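Local atomic coordinates of alpha-1,2-mannosidase (Bacteroides thetaiotaomicron, PDB entry 2WW2), a protein that hydrolyses alpha-mannosidic linkages with inversion of anomeric configuration, as a calcium-dependent family GH92 glycoside hydrolase of a human gut bacterium. Residues L593-G598 against E651-S656; M640-V645 against F672-A677. All blocks are in the same frame, centred on the assembly; numbering follows the deposited sequence.

Contact 1. Residues L593-G598 against E651-S656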
ATOM      1  N   LEU A 593     -14.537 -21.790  -4.128  1.00 10.06           N
ATOM      2  CA  LEU A 593     -14.695 -21.917  -5.590  1.00 10.86           C
ATOM      3  C   LEU A 593     -13.721 -22.935  -6.194  1.00 11.12           C
ATOM      4  O   LEU A 593     -13.979 -23.483  -7.257  1.00 11.40           O
ATOM      5  CB  LEU A 593     -14.592 -20.553  -6.285  1.00 10.93           C
ATOM      6  CG  LEU A 593     -15.783 -19.610  -6.052  1.00 12.22           C
ATOM      7  CD1 LEU A 593     -15.507 -18.195  -6.611  1.00 11.92           C
ATOM      8  CD2 LEU A 593     -17.026 -20.177  -6.681  1.00 12.39           C
ATOM      9  N   TYR A 594     -12.605 -23.199  -5.525  1.00 11.50           N
ATOM     10  CA  TYR A 594     -11.697 -24.234  -6.025  1.00 11.61           C
ATOM     11  C   TYR A 594     -12.391 -25.596  -6.136  1.00 11.63           C
ATOM     12  O   TYR A 594     -11.954 -26.426  -6.921  1.00 12.22           O
ATOM     13  CB  TYR A 594     -10.476 -24.390  -5.153  1.00 11.54           C
ATOM     14  CG  TYR A 594      -9.543 -23.187  -5.064  1.00 12.55           C
ATOM     15  CD1 TYR A 594      -8.626 -22.907  -6.077  1.00 13.52           C
ATOM     16  CD2 TYR A 594      -9.528 -22.389  -3.929  1.00 12.85           C
ATOM     17  CE1 TYR A 594      -7.735 -21.842  -5.968  1.00 12.68           C
ATOM     18  CE2 TYR A 594      -8.649 -21.304  -3.811  1.00 13.87           C
ATOM     19  CZ  TYR A 594      -7.761 -21.040  -4.830  1.00 15.68           C
ATOM     20  OH  TYR A 594      -6.886 -19.980  -4.702  1.00 15.26           O
ATOM     21  N   ASP A 595     -13.451 -25.812  -5.353  1.00 10.98           N
ATOM     22  CA  ASP A 595     -14.237 -27.066  -5.381  1.00 10.50           C
ATOM     23  C   ASP A 595     -14.943 -27.285  -6.708  1.00 10.84           C
ATOM     24  O   ASP A 595     -15.337 -28.413  -7.029  1.00 10.36           O
ATOM     25  CB  ASP A 595     -15.336 -27.060  -4.311  1.00 10.15           C
ATOM     26  CG  ASP A 595     -14.841 -27.433  -2.910  1.00 10.46           C
ATOM     27  OD1 ASP A 595     -13.717 -27.944  -2.750  1.00 10.02           O
ATOM     28  OD2 ASP A 595     -15.624 -27.240  -1.945  1.00 10.19           O
ATOM     29  N   TYR A 596     -15.144 -26.200  -7.456  1.00 11.08           N
ATOM     30  CA  TYR A 596     -15.932 -26.215  -8.694  1.00 10.74           C
ATOM     31  C   TYR A 596     -15.061 -26.347  -9.942  1.00 10.82           C
ATOM     32  O   TYR A 596     -15.564 -26.577 -11.050  1.00  9.75           O
ATOM     33  CB  TYR A 596     -16.773 -24.922  -8.802  1.00 11.07           C
ATOM     34  CG  TYR A 596     -17.826 -24.793  -7.719  1.00 10.78           C
ATOM     35  CD1 TYR A 596     -19.184 -24.935  -8.019  1.00  8.97           C
ATOM     36  CD2 TYR A 596     -17.461 -24.548  -6.400  1.00  8.09           C
ATOM     37  CE1 TYR A 596     -20.154 -24.837  -7.025  1.00  9.26           C
ATOM     38  CE2 TYR A 596     -18.418 -24.452  -5.394  1.00 10.24           C
ATOM     39  CZ  TYR A 596     -19.765 -24.598  -5.718  1.00  9.42           C
ATOM     40  OH  TYR A 596     -20.699 -24.516  -4.713  1.00 11.98           O
ATOM     41  N   ILE A 597     -13.754 -26.173  -9.768  1.00 10.95           N
ATOM     42  CA  ILE A 597     -12.863 -26.088 -10.907  1.00 11.57           C
ATOM     43  C   ILE A 597     -11.645 -26.991 -10.738  1.00 11.86           C
ATOM     44  O   ILE A 597     -10.615 -26.755 -11.358  1.00 12.20           O
ATOM     45  CB  ILE A 597     -12.431 -24.617 -11.164  1.00 11.39           C
ATOM     46  CG1 ILE A 597     -11.656 -24.060  -9.974  1.00 12.33           C
ATOM     47  CG2 ILE A 597     -13.646 -23.755 -11.377  1.00 11.03           C
ATOM     48  CD1 ILE A 597     -11.533 -22.553  -9.991  1.00 13.05           C
ATOM     49  N   GLY A 598     -11.754 -27.986  -9.859  1.00 11.91           N
ATOM     50  CA  GLY A 598     -10.825 -29.114  -9.864  1.00 11.60           C
ATOM     51  C   GLY A 598      -9.646 -29.104  -8.919  1.00 12.02           C
ATOM     52  O   GLY A 598      -8.768 -29.960  -9.023  1.00 11.69           O
ATOM     53  N   GLU A 651     -27.210 -27.688  -1.534  1.00 10.39           N
ATOM     54  CA  GLU A 651     -25.877 -28.316  -1.611  1.00 11.53           C
ATOM     55  C   GLU A 651     -24.970 -27.518  -0.707  1.00 10.71           C
ATOM     56  O   GLU A 651     -25.103 -26.292  -0.638  1.00 10.72           O
ATOM     57  CB  GLU A 651     -25.251 -28.116  -3.008  1.00 11.14           C
ATOM     58  CG  GLU A 651     -25.528 -29.166  -4.005  1.00 15.41           C
ATOM     59  CD  GLU A 651     -24.964 -28.838  -5.363  1.00 14.51           C
ATOM     60  OE1 GLU A 651     -24.232 -27.822  -5.561  1.00 13.59           O
ATOM     61  OE2 GLU A 651     -25.284 -29.610  -6.262  1.00 20.34           O
ATOM     62  N   TYR A 652     -23.990 -28.182  -0.098  1.00  9.83           N
ATOM     63  CA  TYR A 652     -22.968 -27.479   0.666  1.00  9.62           C
ATOM     64  C   TYR A 652     -21.597 -27.914   0.163  1.00  9.44           C
ATOM     65  O   TYR A 652     -21.288 -29.115   0.178  1.00  9.36           O
ATOM     66  CB  TYR A 652     -23.107 -27.822   2.167  1.00  9.55           C
ATOM     67  CG  TYR A 652     -24.486 -27.571   2.742  1.00 10.59           C
ATOM     68  CD1 TYR A 652     -24.769 -26.393   3.429  1.00 10.70           C
ATOM     69  CD2 TYR A 652     -25.509 -28.507   2.585  1.00 10.16           C
ATOM     70  CE1 TYR A 652     -26.013 -26.160   3.962  1.00 10.50           C
ATOM     71  CE2 TYR A 652     -26.760 -28.277   3.105  1.00 11.70           C
ATOM     72  CZ  TYR A 652     -27.004 -27.100   3.800  1.00 10.09           C
ATOM     73  OH  TYR A 652     -28.252 -26.870   4.311  1.00 10.83           O
ATOM     74  N   ALA A 653     -20.782 -26.958  -0.298  1.00  8.96           N
ATOM     75  CA  ALA A 653     -19.443 -27.272  -0.774  1.00  9.35           C
ATOM     76  C   ALA A 653     -18.556 -27.653   0.408  1.00  9.51           C
ATOM     77  O   ALA A 653     -18.608 -27.030   1.467  1.00  9.30           O
ATOM     78  CB  ALA A 653     -18.837 -26.092  -1.556  1.00  8.88           C
ATOM     79  N   ILE A 654     -17.752 -28.690   0.214  1.00  9.12           N
ATOM     80  CA  ILE A 654     -16.875 -29.198   1.265  1.00  9.31           C
ATOM     81  C   ILE A 654     -15.572 -28.377   1.367  1.00  9.33           C
ATOM     82  O   ILE A 654     -14.925 -28.059   0.357  1.00  8.42           O
ATOM     83  CB  ILE A 654     -16.638 -30.717   1.095  1.00  9.34           C
ATOM     84  CG1 ILE A 654     -17.956 -31.439   1.401  1.00 11.08           C
ATOM     85  CG2 ILE A 654     -15.526 -31.225   2.070  1.00  9.89           C
ATOM     86  CD1 ILE A 654     -18.004 -32.892   0.974  1.00 13.95           C
ATOM     87  N   GLY A 655     -15.229 -27.997   2.591  1.00  8.67           N
ATOM     88  CA  GLY A 655     -13.982 -27.291   2.832  1.00  9.12           C
ATOM     89  C   GLY A 655     -13.055 -28.241   3.554  1.00  9.02           C
ATOM     90  O   GLY A 655     -12.599 -29.239   2.988  1.00  9.45           O
ATOM     91  N   SER A 656     -12.821 -27.955   4.827  1.00  9.27           N
ATOM     92  CA  SER A 656     -11.987 -28.792   5.676  1.00  9.11           C
ATOM     93  C   SER A 656     -12.388 -28.444   7.100  1.00  9.36           C
ATOM     94  O   SER A 656     -12.402 -27.254   7.454  1.00  9.51           O
ATOM     95  CB  SER A 656     -10.506 -28.468   5.430  1.00  9.04           C
ATOM     96  OG  SER A 656      -9.691 -29.116   6.375  1.00  9.28           O
TER
HETATM   97  O   HOH W   1     -23.369 -25.038  -5.085  1.00 14.93           O
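D595 and A653 mark the closest backbone approach, with 7.0 Å from D595 CA to A653 CA, where the 3-10 turn ahead of helix 600-613 meets strand 651-654, the middle strand of a small three-stranded antiparallel sheet in the GH92 catalytic region. The turn is closed by the backbone bond from Y596 N to L593 O (3.0 Å), and the two segments bury 159 Å² between them. From the turn, D595 sends its carboxyl group across to the strand. CG stands anti to the carbonyl carbon and beside the backbone N (chi1 -81°), a setting that brings OD2 to 2.5 Å from I654 O. The same oxygen lies 3.4 Å from A653 CB, whose methyl points back at the turn. Y596 follows with its phenol end: its OH sits 4.0 Å from A653 CB, and the methyl meets the ring obliquely. A water in the ring plane, 2.7 Å from Y596 OH, donates to E651 OE1 at 3.0 Å, and E651 OE1 also accepts from Y733 N. N699 joins the two sides again, its ND2 bonding to D595 O while its backbone pairs with I654. Replacing D595 by an alanine would probably leave I654 O without its close carboxyl neighbour and open a gap beside the A653 methyl. Two oxygens as near as D595 OD2 and I654 O would be easiest to reconcile if the buried acid held a proton, although the model does not settle this; the contact thus sets one polar approach beside a small apolar patch, with a bridging water at the tyrosine end.

Contact 2. Residues M640-V645 against F672-A677; sequences MGFYPV and FVVSAA
M640 and V674 bring the two backbones closest, 7.2 Å from M640 CA to V674 CA, where the end of helix 632-640 turns through G641 into strand 642-643 and faces strand 671-675. V674 carries the contact from its side. CG1 is anti to the backbone N (chi1 177°) and CG2 anti to the carbonyl carbon, and this spread turns both methyls to the helix end: V674 CG2 comes to 3.7 Å and V674 CG1 to 3.8 Å from M640 O. CG2 also touches F642, lying 4.0 Å from F642 CE2 at the edge of the ring and near its plane, so the methyl abuts the rim of the phenyl and does not cover a face. With CG between the backbone N and the carbonyl carbon (chi1 51°), the F642 ring presents its CE2 edge to that methyl; it also packs on L344 of helix 338-345. The side chain of M640 leads off to L341 and L664, leaving its carbonyl as the part that meets the valine. G641 has a positive phi (118°), and a CB there would press against M640 O, so the bend suits a residue without a side chain. V674 also packs on V662 and L714 of the two strands that flank its own in the mixed sheet. The contact joins the small three-stranded sheet to the six-stranded mixed sheet by packing alone, over 98 Å². M640 O is buried without a partner in the model, and the valine methyls beside it offer only van der Waals contact, so the carbonyl probably pays a desolvation cost that no hydrogen bond repays.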
ATOM      1  N   MET A 640     -17.371 -26.726  10.642  1.00  8.68           N
ATOM      2  CA  MET A 640     -18.031 -28.023  10.469  1.00  9.11           C
ATOM      3  C   MET A 640     -17.497 -28.743   9.229  1.00  9.04           C
ATOM      4  O   MET A 640     -17.558 -29.972   9.132  1.00  9.72           O
ATOM      5  CB  MET A 640     -19.560 -27.839  10.352  1.00  8.82           C
ATOM      6  CG  MET A 640     -20.252 -27.416  11.666  1.00  9.41           C
ATOM      7  SD  MET A 640     -22.061 -27.542  11.589  1.00 12.02           S
ATOM      8  CE  MET A 640     -22.494 -26.459  10.226  1.00 10.79           C
ATOM      9  N   GLY A 641     -17.021 -27.989   8.248  1.00  8.76           N
ATOM     10  CA  GLY A 641     -16.434 -28.635   7.081  1.00  8.62           C
ATOM     11  C   GLY A 641     -17.104 -28.381   5.742  1.00  8.95           C
ATOM     12  O   GLY A 641     -16.667 -28.945   4.723  1.00  8.86           O
ATOM     13  N   PHE A 642     -18.149 -27.554   5.724  1.00  8.60           N
ATOM     14  CA  PHE A 642     -18.942 -27.361   4.489  1.00  9.77           C
ATOM     15  C   PHE A 642     -19.699 -26.036   4.529  1.00  9.84           C
ATOM     16  O   PHE A 642     -19.906 -25.480   5.602  1.00 10.02           O
ATOM     17  CB  PHE A 642     -19.916 -28.536   4.241  1.00  9.52           C
ATOM     18  CG  PHE A 642     -20.781 -28.878   5.426  1.00 10.92           C
ATOM     19  CD1 PHE A 642     -21.990 -28.215   5.644  1.00  9.20           C
ATOM     20  CD2 PHE A 642     -20.383 -29.861   6.326  1.00 12.66           C
ATOM     21  CE1 PHE A 642     -22.775 -28.515   6.742  1.00 11.11           C
ATOM     22  CE2 PHE A 642     -21.168 -30.173   7.440  1.00 11.24           C
ATOM     23  CZ  PHE A 642     -22.363 -29.504   7.651  1.00  9.73           C
ATOM     24  N   TYR A 643     -20.077 -25.519   3.358  1.00  9.62           N
ATOM     25  CA  TYR A 643     -20.611 -24.163   3.273  1.00  9.50           C
ATOM     26  C   TYR A 643     -21.611 -24.031   2.136  1.00  9.10           C
ATOM     27  O   TYR A 643     -21.397 -24.596   1.062  1.00  9.89           O
ATOM     28  CB  TYR A 643     -19.450 -23.182   3.029  1.00  8.99           C
ATOM     29  CG  TYR A 643     -19.839 -21.731   3.057  1.00  9.00           C
ATOM     30  CD1 TYR A 643     -19.903 -21.028   4.259  1.00  8.08           C
ATOM     31  CD2 TYR A 643     -20.133 -21.047   1.881  1.00  9.66           C
ATOM     32  CE1 TYR A 643     -20.246 -19.674   4.296  1.00  9.71           C
ATOM     33  CE2 TYR A 643     -20.488 -19.685   1.913  1.00 10.71           C
ATOM     34  CZ  TYR A 643     -20.541 -19.016   3.120  1.00 11.30           C
ATOM     35  OH  TYR A 643     -20.900 -17.677   3.152  1.00 12.32           O
ATOM     36  N   PRO A 644     -22.711 -23.295   2.369  1.00  9.18           N
ATOM     37  CA  PRO A 644     -23.774 -23.092   1.370  1.00  9.45           C
ATOM     38  C   PRO A 644     -23.368 -22.004   0.382  1.00 10.00           C
ATOM     39  O   PRO A 644     -23.813 -20.864   0.494  1.00 10.49           O
ATOM     40  CB  PRO A 644     -24.968 -22.620   2.224  1.00  9.75           C
ATOM     41  CG  PRO A 644     -24.320 -21.864   3.347  1.00  8.65           C
ATOM     42  CD  PRO A 644     -23.071 -22.715   3.677  1.00  9.52           C
ATOM     43  N   VAL A 645     -22.532 -22.356  -0.584  1.00  9.15           N
ATOM     44  CA  VAL A 645     -22.105 -21.387  -1.603  1.00  9.49           C
ATOM     45  C   VAL A 645     -23.286 -20.713  -2.322  1.00  9.36           C
ATOM     46  O   VAL A 645     -23.276 -19.503  -2.554  1.00  9.81           O
ATOM     47  CB  VAL A 645     -21.176 -22.078  -2.615  1.00  9.88           C
ATOM     48  CG1 VAL A 645     -20.888 -21.157  -3.825  1.00  9.65           C
ATOM     49  CG2 VAL A 645     -19.861 -22.480  -1.909  1.00  7.67           C
ATOM     50  N   PHE A 672     -25.806 -36.328  12.058  1.00 12.56           N
ATOM     51  CA  PHE A 672     -24.785 -36.431  11.029  1.00 11.53           C
ATOM     52  C   PHE A 672     -23.445 -36.086  11.633  1.00 11.39           C
ATOM     53  O   PHE A 672     -23.281 -35.009  12.224  1.00 11.23           O
ATOM     54  CB  PHE A 672     -25.080 -35.518   9.834  1.00 11.12           C
ATOM     55  CG  PHE A 672     -24.208 -35.826   8.637  1.00 12.13           C
ATOM     56  CD1 PHE A 672     -24.636 -36.706   7.670  1.00  9.70           C
ATOM     57  CD2 PHE A 672     -22.935 -35.276   8.525  1.00 11.94           C
ATOM     58  CE1 PHE A 672     -23.836 -37.021   6.582  1.00 11.20           C
ATOM     59  CE2 PHE A 672     -22.126 -35.582   7.441  1.00 11.54           C
ATOM     60  CZ  PHE A 672     -22.583 -36.467   6.465  1.00 11.05           C
ATOM     61  N   VAL A 673     -22.485 -36.989  11.487  1.00 11.40           N
ATOM     62  CA  VAL A 673     -21.143 -36.774  12.036  1.00 11.15           C
ATOM     63  C   VAL A 673     -20.116 -36.465  10.951  1.00 11.12           C
ATOM     64  O   VAL A 673     -20.031 -37.184   9.953  1.00 11.49           O
ATOM     65  CB  VAL A 673     -20.677 -38.015  12.802  1.00 11.35           C
ATOM     66  CG1 VAL A 673     -19.164 -37.920  13.168  1.00 12.44           C
ATOM     67  CG2 VAL A 673     -21.551 -38.226  14.044  1.00 10.85           C
ATOM     68  N   VAL A 674     -19.335 -35.402  11.135  1.00 10.79           N
ATOM     69  CA  VAL A 674     -18.147 -35.214  10.310  1.00 10.71           C
ATOM     70  C   VAL A 674     -16.977 -35.608  11.198  1.00 11.87           C
ATOM     71  O   VAL A 674     -16.649 -34.900  12.155  1.00 11.52           O
ATOM     72  CB  VAL A 674     -17.951 -33.760   9.811  1.00 10.89           C
ATOM     73  CG1 VAL A 674     -16.642 -33.639   9.008  1.00  9.28           C
ATOM     74  CG2 VAL A 674     -19.137 -33.293   8.973  1.00  9.04           C
ATOM     75  N   SER A 675     -16.371 -36.761  10.935  1.00 12.17           N
ATOM     76  CA  SER A 675     -15.205 -37.139  11.744  1.00 13.55           C
ATOM     77  C   SER A 675     -13.884 -36.967  10.990  1.00 13.37           C
ATOM     78  O   SER A 675     -13.781 -37.249   9.792  1.00 13.87           O
ATOM     79  CB  SER A 675     -15.359 -38.546  12.334  1.00 13.80           C
ATOM     80  OG  SER A 675     -15.254 -39.512  11.321  1.00 18.85           O
ATOM     81  N   ALA A 676     -12.874 -36.487  11.704  1.00 12.85           N
ATOM     82  CA  ALA A 676     -11.568 -36.221  11.132  1.00 12.09           C
ATOM     83  C   ALA A 676     -10.566 -36.578  12.223  1.00 12.00           C
ATOM     84  O   ALA A 676      -9.926 -35.706  12.824  1.00 10.75           O
ATOM     85  CB  ALA A 676     -11.461 -34.731  10.729  1.00 11.77           C
ATOM     86  N   ALA A 677     -10.446 -37.879  12.483  1.00 11.68           N
ATOM     87  CA  ALA A 677      -9.757 -38.346  13.680  1.00 12.25           C
ATOM     88  C   ALA A 677      -8.308 -37.896  13.733  1.00 12.62           C
ATOM     89  O   ALA A 677      -7.764 -37.701  14.818  1.00 13.03           O
ATOM     90  CB  ALA A 677      -9.867 -39.883  13.812  1.00 11.72           C
TER

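Contacts 1 and 2 have centres 12 Å apart, on the same side of the chain's centre, and their segments alternate along the chain: 593-598, 640-645, 651-656, 672-677. They meet through strands 642-643 and 651-654, antiparallel neighbours in a three-stranded sheet completed by strand 700-702. Probable hydrogen bonds run from A653 N to Y643 O (2.8 Å) and from G655 N to G641 O (2.7 Å), while Y596 packs on V645. This small sheet therefore lies between the turn before helix 600-613, met in contact 1, and the mixed sheet with strand 671-675, reached in contact 2, so turn, small sheet and mixed sheet follow one another within the GH92 catalytic region.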